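Side-chain contacts in type IV pilus assembly protein PilC (Thermus thermophilus, PDB 2WHN), which probably serves as an essential inner-membrane component of the type IV pilus machine, controlling pilus assembly and disassembly, and is represented here by its N-terminal domain: residues A16-Q21 against R77-L82; R20-M25 against L30-A35; T24-G29 against G90-I95; L52-T57 against S70-F75. All coordinates share one frame; numbering follows the deposited sequence.

Contact 1 (A16-Q21 against R77-L82)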
loop_
_atom_site.group_PDB
_atom_site.type_symbol
_atom_site.label_atom_id
_atom_site.label_comp_id
_atom_site.label_asym_id
_atom_site.label_seq_id
_atom_site.Cartn_x
_atom_site.Cartn_y
_atom_site.Cartn_z
ATOM N N ALA A 16 -4.759 6.330 1.308
ATOM C CA ALA A 16 -3.946 7.539 1.420
ATOM C C ALA A 16 -2.997 7.472 2.615
ATOM O O ALA A 16 -1.819 7.808 2.503
ATOM C CB ALA A 16 -4.830 8.772 1.510
ATOM N N ILE A 17 -3.523 7.055 3.763
ATOM C CA ILE A 17 -2.717 6.918 4.974
ATOM C C ILE A 17 -1.600 5.895 4.779
ATOM O O ILE A 17 -0.420 6.200 4.977
ATOM C CB ILE A 17 -3.595 6.535 6.188
ATOM C CG1 ILE A 17 -4.531 7.690 6.537
ATOM C CG2 ILE A 17 -2.732 6.170 7.391
ATOM C CD1 ILE A 17 -5.508 7.374 7.649
ATOM N N PHE A 18 -1.968 4.702 4.319
ATOM C CA PHE A 18 -0.981 3.674 3.994
ATOM C C PHE A 18 0.137 4.214 3.107
ATOM O O PHE A 18 1.318 3.976 3.365
ATOM C CB PHE A 18 -1.639 2.486 3.297
ATOM C CG PHE A 18 -0.657 1.573 2.609
ATOM C CD1 PHE A 18 0.111 0.686 3.339
ATOM C CD2 PHE A 18 -0.499 1.614 1.236
ATOM C CE1 PHE A 18 1.020 -0.149 2.712
ATOM C CE2 PHE A 18 0.398 0.777 0.602
ATOM C CZ PHE A 18 1.167 -0.100 1.339
ATOM N N SER A 19 -0.248 4.884 2.023
ATOM C CA SER A 19 0.703 5.367 1.024
ATOM C C SER A 19 1.646 6.419 1.609
ATOM O O SER A 19 2.840 6.417 1.321
ATOM C CB SER A 19 -0.034 5.942 -0.193
ATOM O OG SER A 19 -0.834 4.958 -0.831
ATOM N N ARG A 20 1.097 7.331 2.408
ATOM C CA ARG A 20 1.907 8.326 3.107
ATOM C C ARG A 20 2.892 7.685 4.096
ATOM O O ARG A 20 4.076 8.030 4.127
ATOM C CB ARG A 20 1.010 9.337 3.825
ATOM C CG ARG A 20 1.783 10.434 4.548
ATOM C CD ARG A 20 2.837 11.042 3.627
ATOM N NE ARG A 20 2.221 11.801 2.543
ATOM C CZ ARG A 20 2.864 12.214 1.454
ATOM N NH1 ARG A 20 4.156 11.941 1.294
ATOM N NH2 ARG A 20 2.213 12.905 0.525
ATOM N N GLN A 21 2.394 6.760 4.910
ATOM C CA GLN A 21 3.234 6.048 5.871
ATOM C C GLN A 21 4.423 5.384 5.194
ATOM O O GLN A 21 5.562 5.505 5.652
ATOM C CB GLN A 21 2.416 4.993 6.615
ATOM C CG GLN A 21 1.411 5.566 7.605
ATOM C CD GLN A 21 0.459 4.511 8.128
ATOM O OE1 GLN A 21 0.211 3.500 7.469
ATOM N NE2 GLN A 21 -0.054 4.722 9.335
ATOM N N ARG A 77 -4.613 -0.179 -11.328
ATOM C CA ARG A 77 -3.622 -0.571 -12.327
ATOM C C ARG A 77 -2.468 0.418 -12.369
ATOM O O ARG A 77 -1.303 0.029 -12.439
ATOM C CB ARG A 77 -4.259 -0.677 -13.713
ATOM C CG ARG A 77 -4.927 -2.009 -13.994
ATOM C CD ARG A 77 -5.469 -2.057 -15.417
ATOM N NE ARG A 77 -6.702 -2.831 -15.499
ATOM C CZ ARG A 77 -7.862 -2.442 -14.981
ATOM N NH1 ARG A 77 -7.948 -1.286 -14.337
ATOM N NH2 ARG A 77 -8.937 -3.209 -15.103
ATOM N N LEU A 78 -2.794 1.704 -12.332
ATOM C CA LEU A 78 -1.774 2.738 -12.373
ATOM C C LEU A 78 -0.884 2.678 -11.132
ATOM O O LEU A 78 0.336 2.819 -11.222
ATOM C CB LEU A 78 -2.416 4.119 -12.503
ATOM C CG LEU A 78 -1.433 5.277 -12.673
ATOM C CD1 LEU A 78 -0.484 5.010 -13.836
ATOM C CD2 LEU A 78 -2.178 6.589 -12.869
ATOM N N TYR A 79 -1.503 2.466 -9.976
ATOM C CA TYR A 79 -0.762 2.338 -8.728
ATOM C C TYR A 79 0.257 1.214 -8.854
ATOM O O TYR A 79 1.450 1.416 -8.613
ATOM C CB TYR A 79 -1.727 2.056 -7.569
ATOM C CG TYR A 79 -1.159 2.305 -6.185
ATOM C CD1 TYR A 79 -1.619 3.358 -5.407
ATOM C CD2 TYR A 79 -0.223 1.443 -5.629
ATOM C CE1 TYR A 79 -1.144 3.561 -4.124
ATOM C CE2 TYR A 79 0.269 1.645 -4.348
ATOM C CZ TYR A 79 -0.189 2.709 -3.605
ATOM O OH TYR A 79 0.290 2.918 -2.334
ATOM N N VAL A 80 -0.218 0.035 -9.250
ATOM C CA VAL A 80 0.639 -1.141 -9.394
ATOM C C VAL A 80 1.718 -0.905 -10.451
ATOM O O VAL A 80 2.890 -1.213 -10.239
ATOM C CB VAL A 80 -0.187 -2.401 -9.762
ATOM C CG1 VAL A 80 0.725 -3.547 -10.179
ATOM C CG2 VAL A 80 -1.082 -2.822 -8.597
ATOM N N ASN A 81 1.318 -0.347 -11.587
ATOM C CA ASN A 81 2.263 -0.071 -12.666
ATOM C C ASN A 81 3.344 0.919 -12.239
ATOM O O ASN A 81 4.510 0.767 -12.592
ATOM C CB ASN A 81 1.529 0.433 -13.910
ATOM C CG ASN A 81 0.935 -0.695 -14.732
ATOM O OD1 ASN A 81 1.387 -1.836 -14.654
ATOM N ND2 ASN A 81 -0.066 -0.376 -15.544
ATOM N N LEU A 82 2.953 1.918 -11.456
ATOM C CA LEU A 82 3.900 2.899 -10.943
ATOM C C LEU A 82 4.852 2.275 -9.923
ATOM O O LEU A 82 6.066 2.457 -10.003
ATOM C CB LEU A 82 3.155 4.083 -10.323
ATOM C CG LEU A 82 2.701 5.140 -11.328
ATOM C CD1 LEU A 82 1.829 6.190 -10.647
ATOM C CD2 LEU A 82 3.916 5.784 -12.002
#
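Tyr-79 reaches from helix 77-89 to Ser-19 of helix 12-28, and the polar part of the contact is one hydrogen bond. The phenol OH of Tyr-79 donates to Ser-19 OG at 2.8 Å, with the serine oxygen lying in the plane of the tyrosine ring, beyond its edge. Ser-19 OG sits beside its own backbone N (chi1 -61°), where it can also hand its proton to the carbonyl of Leu-15 one turn earlier. The buried hydroxyl therefore accepts from one helix and donates within its own.

The remaining touches are oxygen-to-ring-edge: Tyr-79 OH lies near the plane of the Phe-18 ring, 3.6 Å from CE2, and Ser-19 OG stands 3.6 Å from Tyr-79 CE1. The CA atoms of Ser-19 and Tyr-79 are 10.3 Å apart, so the tyrosine (CG anti to the backbone N, chi1 -163°) spans the gap between the two segments.

Neighbours fill in around this bridge. Leu-96 and Leu-103 of helix 92-109 touch Tyr-79 and Ser-19 respectively, Phe-75 meets the tyrosine ring, and Phe-18 packs edge-to-face with Phe-48 of helix 46-60 and touches Leu-39 of helix 32-39.

Contact 2 (R20-M25 against L30-A35)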
loop_
_atom_site.group_PDB
_atom_site.type_symbol
_atom_site.label_atom_id
_atom_site.label_comp_id
_atom_site.label_asym_id
_atom_site.label_seq_id
_atom_site.Cartn_x
_atom_site.Cartn_y
_atom_site.Cartn_z
ATOM N N ARG A 20 1.097 7.331 2.408
ATOM C CA ARG A 20 1.907 8.326 3.107
ATOM C C ARG A 20 2.892 7.685 4.096
ATOM O O ARG A 20 4.076 8.030 4.127
ATOM C CB ARG A 20 1.010 9.337 3.825
ATOM C CG ARG A 20 1.783 10.434 4.548
ATOM C CD ARG A 20 2.837 11.042 3.627
ATOM N NE ARG A 20 2.221 11.801 2.543
ATOM C CZ ARG A 20 2.864 12.214 1.454
ATOM N NH1 ARG A 20 4.156 11.941 1.294
ATOM N NH2 ARG A 20 2.213 12.905 0.525
ATOM N N GLN A 21 2.394 6.760 4.910
ATOM C CA GLN A 21 3.234 6.048 5.871
ATOM C C GLN A 21 4.423 5.384 5.194
ATOM O O GLN A 21 5.562 5.505 5.652
ATOM C CB GLN A 21 2.416 4.993 6.615
ATOM C CG GLN A 21 1.411 5.566 7.605
ATOM C CD GLN A 21 0.459 4.511 8.128
ATOM O OE1 GLN A 21 0.211 3.500 7.469
ATOM N NE2 GLN A 21 -0.054 4.722 9.335
ATOM N N LEU A 22 4.144 4.643 4.127
ATOM C CA LEU A 22 5.186 3.934 3.408
ATOM C C LEU A 22 6.153 4.921 2.759
ATOM O O LEU A 22 7.366 4.782 2.890
ATOM C CB LEU A 22 4.574 2.997 2.362
ATOM C CG LEU A 22 5.545 2.113 1.575
ATOM C CD1 LEU A 22 6.421 1.280 2.517
ATOM C CD2 LEU A 22 4.799 1.219 0.590
ATOM N N ALA A 23 5.607 5.942 2.098
ATOM C CA ALA A 23 6.407 7.038 1.552
ATOM C C ALA A 23 7.382 7.582 2.590
ATOM O O ALA A 23 8.545 7.853 2.288
ATOM C CB ALA A 23 5.493 8.167 1.063
ATOM N N THR A 24 6.860 7.854 3.776
ATOM C CA THR A 24 7.633 8.477 4.841
ATOM C C THR A 24 8.770 7.561 5.286
ATOM O O THR A 24 9.923 7.979 5.353
ATOM C CB THR A 24 6.725 8.835 6.035
ATOM O OG1 THR A 24 5.922 9.970 5.685
ATOM C CG2 THR A 24 7.549 9.165 7.281
ATOM N N MET A 25 8.464 6.285 5.489
ATOM C CA MET A 25 9.489 5.349 5.942
ATOM C C MET A 25 10.531 5.040 4.869
ATOM O O MET A 25 11.723 4.984 5.154
ATOM C CB MET A 25 8.859 4.076 6.500
ATOM C CG MET A 25 8.209 4.288 7.853
ATOM S SD MET A 25 7.494 2.798 8.559
ATOM C CE MET A 25 5.977 2.646 7.620
ATOM N N LEU A 30 14.275 3.444 5.632
ATOM C CA LEU A 30 13.882 2.077 5.984
ATOM C C LEU A 30 13.672 1.250 4.716
ATOM O O LEU A 30 13.234 1.782 3.701
ATOM C CB LEU A 30 12.589 2.077 6.805
ATOM C CG LEU A 30 12.665 2.551 8.261
ATOM C CD1 LEU A 30 13.170 3.982 8.325
ATOM C CD2 LEU A 30 11.299 2.444 8.928
ATOM N N THR A 31 13.954 -0.049 4.785
ATOM C CA THR A 31 13.653 -0.952 3.670
ATOM C C THR A 31 12.153 -1.190 3.526
ATOM O O THR A 31 11.380 -0.984 4.467
ATOM C CB THR A 31 14.345 -2.327 3.816
ATOM O OG1 THR A 31 13.751 -3.054 4.898
ATOM C CG2 THR A 31 15.837 -2.165 4.064
ATOM N N LEU A 32 11.759 -1.680 2.358
ATOM C CA LEU A 32 10.367 -2.025 2.102
ATOM C C LEU A 32 9.788 -2.943 3.178
ATOM O O LEU A 32 8.692 -2.698 3.681
ATOM C CB LEU A 32 10.226 -2.674 0.725
ATOM C CG LEU A 32 8.816 -3.141 0.369
ATOM C CD1 LEU A 32 7.866 -1.955 0.352
ATOM C CD2 LEU A 32 8.808 -3.869 -0.972
ATOM N N LEU A 33 10.509 -4.011 3.509
ATOM C CA LEU A 33 9.996 -5.014 4.440
ATOM C C LEU A 33 9.953 -4.500 5.876
ATOM O O LEU A 33 9.038 -4.827 6.633
ATOM C CB LEU A 33 10.816 -6.311 4.370
ATOM C CG LEU A 33 10.356 -7.324 3.314
ATOM C CD1 LEU A 33 11.253 -8.561 3.294
ATOM C CD2 LEU A 33 8.896 -7.711 3.532
ATOM N N GLN A 34 10.960 -3.727 6.264
ATOM C CA GLN A 34 10.903 -3.021 7.540
ATOM C C GLN A 34 9.650 -2.150 7.629
ATOM O O GLN A 34 8.920 -2.199 8.621
ATOM C CB GLN A 34 12.158 -2.176 7.748
ATOM C CG GLN A 34 13.373 -2.982 8.155
ATOM C CD GLN A 34 14.666 -2.230 7.921
ATOM O OE1 GLN A 34 14.658 -1.058 7.545
ATOM N NE2 GLN A 34 15.786 -2.899 8.152
ATOM N N ALA A 35 9.389 -1.377 6.577
ATOM C CA ALA A 35 8.247 -0.460 6.560
ATOM C C ALA A 35 6.917 -1.204 6.647
ATOM O O ALA A 35 6.016 -0.806 7.393
ATOM C CB ALA A 35 8.281 0.416 5.312
#
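An alpha-alpha hairpin brings Met-25, near the end of helix 12-28, against Leu-30 and Ala-35, where the chain turns back as helix 32-39. At the turn, Leu-30 N donates to Met-25 O at 3.0 Å. The bond is bent, with an N-H...O angle of 137°, and the donor is tilted from the carbonyl plane.

Met-25 carries the apolar packing. Its CG meets Leu-30 CD2 at 3.8 Å, and its CB rests 3.9 Å from Ala-35 CB. A bend at the thioether (chi3 -77°) brings the terminal methyl CE to 3.5 Å from the carbonyl oxygen of Ala-35, so the side chain touches both the loop and the second helix. One turn earlier, Leu-22 adds its CD1 branch: this methyl presses on Ala-35 CB at 3.5 Å, closer than usual for two carbons, and meets Leu-32 CD1 more loosely at 4.2 Å. Phe-65 of helix 65-70 touches both leucines, and Leu-39 continues the packing against Leu-22 and Met-25.

The new helix is started by reciprocal bonds: Gln-34 N donates to Thr-31 OG1 at 3.2 Å, and Thr-31 N donates to Gln-34 OE1 at 3.0 Å from above the amide plane. This capping box starts the second helix of an alpha-alpha hairpin, whose interface has a small alanine, Ala-35.

Contact 3 (T24-G29 against G90-I95)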
loop_
_atom_site.group_PDB
_atom_site.type_symbol
_atom_site.label_atom_id
_atom_site.label_comp_id
_atom_site.label_asym_id
_atom_site.label_seq_id
_atom_site.Cartn_x
_atom_site.Cartn_y
_atom_site.Cartn_z
ATOM N N THR A 24 6.860 7.854 3.776
ATOM C CA THR A 24 7.633 8.477 4.841
ATOM C C THR A 24 8.770 7.561 5.286
ATOM O O THR A 24 9.923 7.979 5.353
ATOM C CB THR A 24 6.725 8.835 6.035
ATOM O OG1 THR A 24 5.922 9.970 5.685
ATOM C CG2 THR A 24 7.549 9.165 7.281
ATOM N N MET A 25 8.464 6.285 5.489
ATOM C CA MET A 25 9.489 5.349 5.942
ATOM C C MET A 25 10.531 5.040 4.869
ATOM O O MET A 25 11.723 4.984 5.154
ATOM C CB MET A 25 8.859 4.076 6.500
ATOM C CG MET A 25 8.209 4.288 7.853
ATOM S SD MET A 25 7.494 2.798 8.559
ATOM C CE MET A 25 5.977 2.646 7.620
ATOM N N LEU A 26 10.095 4.890 3.624
ATOM C CA LEU A 26 11.048 4.662 2.545
ATOM C C LEU A 26 11.951 5.863 2.337
ATOM O O LEU A 26 13.137 5.714 2.072
ATOM C CB LEU A 26 10.334 4.332 1.243
ATOM C CG LEU A 26 9.633 2.983 1.216
ATOM C CD1 LEU A 26 8.946 2.798 -0.135
ATOM C CD2 LEU A 26 10.641 1.885 1.473
ATOM N N GLY A 27 11.367 7.056 2.401
ATOM C CA GLY A 27 12.138 8.283 2.271
ATOM C C GLY A 27 13.158 8.416 3.384
ATOM O O GLY A 27 14.262 8.925 3.165
ATOM N N ALA A 28 12.789 7.969 4.584
ATOM C CA ALA A 28 13.665 8.106 5.745
ATOM C C ALA A 28 14.812 7.104 5.678
ATOM O O ALA A 28 15.798 7.228 6.401
ATOM C CB ALA A 28 12.877 7.923 7.038
ATOM N N GLY A 29 14.644 6.073 4.854
ATOM C CA GLY A 29 15.713 5.121 4.595
ATOM C C GLY A 29 15.433 3.692 5.018
ATOM O O GLY A 29 16.267 2.816 4.807
ATOM N N GLY A 90 14.869 1.787 -8.263
ATOM C CA GLY A 90 15.298 2.190 -6.931
ATOM C C GLY A 90 14.775 3.558 -6.534
ATOM O O GLY A 90 15.460 4.321 -5.854
ATOM N N GLY A 91 13.555 3.872 -6.962
ATOM C CA GLY A 91 12.918 5.129 -6.585
ATOM C C GLY A 91 11.525 4.933 -6.011
ATOM O O GLY A 91 10.637 5.764 -6.220
ATOM N N LEU A 92 11.326 3.829 -5.295
ATOM C CA LEU A 92 10.049 3.581 -4.636
ATOM C C LEU A 92 9.664 4.732 -3.707
ATOM O O LEU A 92 8.505 5.132 -3.659
ATOM C CB LEU A 92 10.069 2.256 -3.862
ATOM C CG LEU A 92 9.336 1.076 -4.504
ATOM C CD1 LEU A 92 9.234 -0.100 -3.545
ATOM C CD2 LEU A 92 7.956 1.494 -4.983
ATOM N N ASP A 93 10.635 5.264 -2.971
ATOM C CA ASP A 93 10.359 6.392 -2.094
ATOM C C ASP A 93 9.677 7.546 -2.828
ATOM O O ASP A 93 8.675 8.080 -2.353
ATOM C CB ASP A 93 11.622 6.861 -1.361
ATOM C CG ASP A 93 12.723 7.318 -2.306
ATOM O OD1 ASP A 93 12.932 6.673 -3.358
ATOM O OD2 ASP A 93 13.435 8.283 -1.947
ATOM N N LEU A 94 10.219 7.914 -3.985
ATOM C CA LEU A 94 9.693 9.021 -4.782
ATOM C C LEU A 94 8.318 8.687 -5.344
ATOM O O LEU A 94 7.410 9.510 -5.310
ATOM C CB LEU A 94 10.644 9.357 -5.939
ATOM C CG LEU A 94 12.082 9.752 -5.595
ATOM C CD1 LEU A 94 12.946 9.788 -6.857
ATOM C CD2 LEU A 94 12.105 11.099 -4.875
ATOM N N ILE A 95 8.191 7.488 -5.906
ATOM C CA ILE A 95 6.913 6.997 -6.399
ATOM C C ILE A 95 5.816 7.029 -5.335
ATOM O O ILE A 95 4.692 7.448 -5.610
ATOM C CB ILE A 95 7.044 5.570 -6.972
ATOM C CG1 ILE A 95 7.814 5.603 -8.295
ATOM C CG2 ILE A 95 5.670 4.948 -7.170
ATOM C CD1 ILE A 95 8.603 4.335 -8.591
#
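Leu-26 and Asp-93 meet where helix 12-28 ends and helix 92-109 begins, with their CA atoms only 5.0 Å apart. The first shell is made largely by beta carbons. Leu-26 CB and Asp-93 CB lie 3.9 Å apart, and the same aspartate carbon rests on the backbone that follows, 3.8 Å from Gly-27 N. Gly-27 offers backbone alone at this point, which suits so close an approach. Farther along the leucine, the CD1 branch reaches Leu-92 CB at 3.9 Å and comes to 4.1 Å from Asp-93 N, so it rests against the start of the second helix. The two leucine side chains are set aslant to one another.

Backbone, torsions and turns place these groups. The backbone directs Asp-93 CB at the other segment; chi1 of 60° sets only the carboxylate, between the backbone N and the carbonyl carbon. Gly-29 closes helix 12-28 in a Schellman motif at positive phi (118°), its own N-H bonds back being weak. In segment 90-95, Gly-90 also has positive phi, and Gly-91 is the N-cap; Ile-95 N donates to Gly-91 O at 3.0 Å.

No hydrogen bond crosses between the segments, so carbon packing joins them. Asp-93 lies in the first turn of its helix, where the helix end would probably favour a negative carboxylate.

Contact 4 (L52-T57 against S70-F75)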
loop_
_atom_site.group_PDB
_atom_site.type_symbol
_atom_site.label_atom_id
_atom_site.label_comp_id
_atom_site.label_asym_id
_atom_site.label_seq_id
_atom_site.Cartn_x
_atom_site.Cartn_y
_atom_site.Cartn_z
ATOM N N LEU A 52 -2.585 -6.300 4.038
ATOM C CA LEU A 52 -1.190 -5.888 4.127
ATOM C C LEU A 52 -0.316 -6.984 4.722
ATOM O O LEU A 52 0.842 -7.131 4.338
ATOM C CB LEU A 52 -1.059 -4.596 4.929
ATOM C CG LEU A 52 -1.724 -3.386 4.271
ATOM C CD1 LEU A 52 -1.642 -2.173 5.181
ATOM C CD2 LEU A 52 -1.082 -3.098 2.911
ATOM N N LYS A 53 -0.877 -7.772 5.632
ATOM C CA LYS A 53 -0.169 -8.945 6.145
ATOM C C LYS A 53 0.102 -9.955 5.034
ATOM O O LYS A 53 1.158 -10.589 4.997
ATOM C CB LYS A 53 -0.949 -9.599 7.289
ATOM C CG LYS A 53 -1.126 -8.692 8.495
ATOM C CD LYS A 53 -1.875 -9.375 9.632
ATOM C CE LYS A 53 -2.152 -8.384 10.754
ATOM N NZ LYS A 53 -2.691 -9.037 11.978
ATOM N N GLN A 54 -0.850 -10.095 4.119
ATOM C CA GLN A 54 -0.662 -10.984 2.981
ATOM C C GLN A 54 0.371 -10.415 2.005
ATOM O O GLN A 54 1.169 -11.155 1.434
ATOM C CB GLN A 54 -1.989 -11.247 2.270
ATOM C CG GLN A 54 -1.856 -12.102 1.021
ATOM C CD GLN A 54 -1.460 -13.530 1.334
ATOM O OE1 GLN A 54 -2.174 -14.242 2.040
ATOM N NE2 GLN A 54 -0.312 -13.958 0.811
ATOM N N VAL A 55 0.372 -9.098 1.836
ATOM C CA VAL A 55 1.352 -8.452 0.965
ATOM C C VAL A 55 2.766 -8.625 1.508
ATOM O O VAL A 55 3.697 -8.944 0.762
ATOM C CB VAL A 55 1.059 -6.951 0.784
ATOM C CG1 VAL A 55 2.214 -6.269 0.046
ATOM C CG2 VAL A 55 -0.250 -6.755 0.032
ATOM N N ARG A 56 2.922 -8.416 2.811
ATOM C CA ARG A 56 4.227 -8.537 3.452
ATOM C C ARG A 56 4.727 -9.980 3.432
ATOM O O ARG A 56 5.912 -10.232 3.230
ATOM C CB ARG A 56 4.166 -8.028 4.894
ATOM C CG ARG A 56 5.456 -8.230 5.673
ATOM C CD ARG A 56 5.391 -7.536 7.019
ATOM N NE ARG A 56 6.267 -8.160 8.006
ATOM C CZ ARG A 56 6.108 -9.396 8.472
ATOM N NH1 ARG A 56 5.125 -10.160 8.015
ATOM N NH2 ARG A 56 6.942 -9.871 9.391
ATOM N N THR A 57 3.825 -10.915 3.701
ATOM C CA THR A 57 4.140 -12.338 3.623
ATOM C C THR A 57 4.638 -12.704 2.230
ATOM O O THR A 57 5.637 -13.403 2.083
ATOM C CB THR A 57 2.904 -13.191 3.941
ATOM O OG1 THR A 57 2.359 -12.783 5.201
ATOM C CG2 THR A 57 3.270 -14.673 4.003
ATOM N N SER A 70 -0.922 -6.445 -6.723
ATOM C CA SER A 70 -1.850 -6.664 -7.827
ATOM C C SER A 70 -2.900 -7.706 -7.460
ATOM O O SER A 70 -3.891 -7.875 -8.170
ATOM C CB SER A 70 -1.103 -7.087 -9.091
ATOM O OG SER A 70 -0.636 -8.418 -8.976
ATOM N N LYS A 71 -2.691 -8.376 -6.331
ATOM C CA LYS A 71 -3.631 -9.380 -5.849
ATOM C C LYS A 71 -4.863 -8.749 -5.210
ATOM O O LYS A 71 -5.824 -9.446 -4.888
ATOM C CB LYS A 71 -2.956 -10.300 -4.833
ATOM C CG LYS A 71 -2.076 -11.370 -5.446
ATOM C CD LYS A 71 -1.386 -12.181 -4.365
ATOM C CE LYS A 71 -0.777 -13.452 -4.928
ATOM N NZ LYS A 71 -0.259 -14.334 -3.845
ATOM N N HIS A 72 -4.823 -7.438 -4.998
ATOM C CA HIS A 72 -5.825 -6.779 -4.168
ATOM C C HIS A 72 -6.450 -5.566 -4.852
ATOM O O HIS A 72 -5.744 -4.668 -5.318
ATOM C CB HIS A 72 -5.223 -6.392 -2.816
ATOM C CG HIS A 72 -4.595 -7.542 -2.088
ATOM N ND1 HIS A 72 -5.327 -8.433 -1.332
ATOM C CD2 HIS A 72 -3.306 -7.952 -2.009
ATOM C CE1 HIS A 72 -4.516 -9.342 -0.820
ATOM N NE2 HIS A 72 -3.285 -9.076 -1.219
ATOM N N LYS A 73 -7.780 -5.531 -4.868
ATOM C CA LYS A 73 -8.526 -4.581 -5.687
ATOM C C LYS A 73 -8.226 -3.133 -5.316
ATOM O O LYS A 73 -8.280 -2.242 -6.164
ATOM C CB LYS A 73 -10.031 -4.844 -5.576
ATOM C CG LYS A 73 -10.476 -6.179 -6.157
ATOM C CD LYS A 73 -11.630 -6.793 -5.360
ATOM C CE LYS A 73 -12.628 -5.737 -4.897
ATOM N NZ LYS A 73 -13.501 -5.262 -6.003
ATOM N N ILE A 74 -7.935 -2.893 -4.043
ATOM C CA ILE A 74 -7.729 -1.529 -3.559
ATOM C C ILE A 74 -6.596 -0.801 -4.296
ATOM O O ILE A 74 -6.558 0.430 -4.336
ATOM C CB ILE A 74 -7.474 -1.503 -2.037
ATOM C CG1 ILE A 74 -7.282 -0.067 -1.547
ATOM C CG2 ILE A 74 -6.270 -2.369 -1.679
ATOM C CD1 ILE A 74 -8.499 0.821 -1.756
ATOM N N PHE A 75 -5.685 -1.558 -4.898
ATOM C CA PHE A 75 -4.587 -0.958 -5.653
ATOM C C PHE A 75 -4.900 -0.930 -7.151
ATOM O O PHE A 75 -5.054 -1.975 -7.778
ATOM C CB PHE A 75 -3.274 -1.707 -5.379
ATOM C CG PHE A 75 -2.910 -1.778 -3.917
ATOM C CD1 PHE A 75 -3.113 -2.944 -3.192
ATOM C CD2 PHE A 75 -2.419 -0.661 -3.254
ATOM C CE1 PHE A 75 -2.819 -3.002 -1.834
ATOM C CE2 PHE A 75 -2.114 -0.720 -1.902
ATOM C CZ PHE A 75 -2.329 -1.889 -1.189
#
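His-72 lays its ring beside Gln-54 and Val-55 of helix 46-60, from the type I beta turn His-72 to Phe-75 that links helix 65-70 to helix 77-89 in this all-helical domain. From CB, which is directed at helix 46-60, the side chain turns with CG beside the backbone N (chi1 -55°). Beyond CG, ring atom CD2 meets the Val-55 CG2 methyl at 3.9 Å. The tip, NE2, has two neighbours: the same methyl at 4.0 Å and Gln-54 CG, also at 4.0 Å. The glutamine carbon comes in at the ring edge, near its plane, whereas the valine methyl approaches obliquely. Ile-51 of the same helix touches the imidazole too.

Gln-54 crosses the histidine at about a right angle, yet its amide plane is only 25° from the ring plane. A bend at chi2 (68°) carries that amide beyond the contact, where Gln-54 NE2 bonds weakly to Asp-58, the residue that also forms a salt bridge with Lys-71. Val-55 continues onto Phe-65, Ala-68 and Leu-69 of helix 65-70.

The turn itself is closed by Phe-75 N donating to His-72 O at 3.1 Å. At its far end, the Phe-75 ring has Ile-74 CG2 over one face, offset toward the rim, and Leu-52 CD2 at its edge, 4.5 Å from CZ.

How the contacts relate
Helix 12-28 runs through contacts 1, 2 and 3, which follow one another toward its C-terminal end. The centres of contacts 2 and 3 are about 7 Å apart, and Leu-26 CD2 reaches to 3.8 Å from Leu-32 N, joining hairpin to helix ends. The centre of contact 1 lies about 12 Å from the centres of both; contact 1 touches contact 3 through Leu-82 O and Ile-95 CD1, 3.5 Å apart. Toward contact 4, about 11 Å between centres, the link is a shared core: Phe-18 CE1 packs 3.6 Å from Leu-52 CD2. Contacts 3 and 4 lie on opposite sides of the chain's centre, about 19 Å between centres. No ligand takes part in any of them.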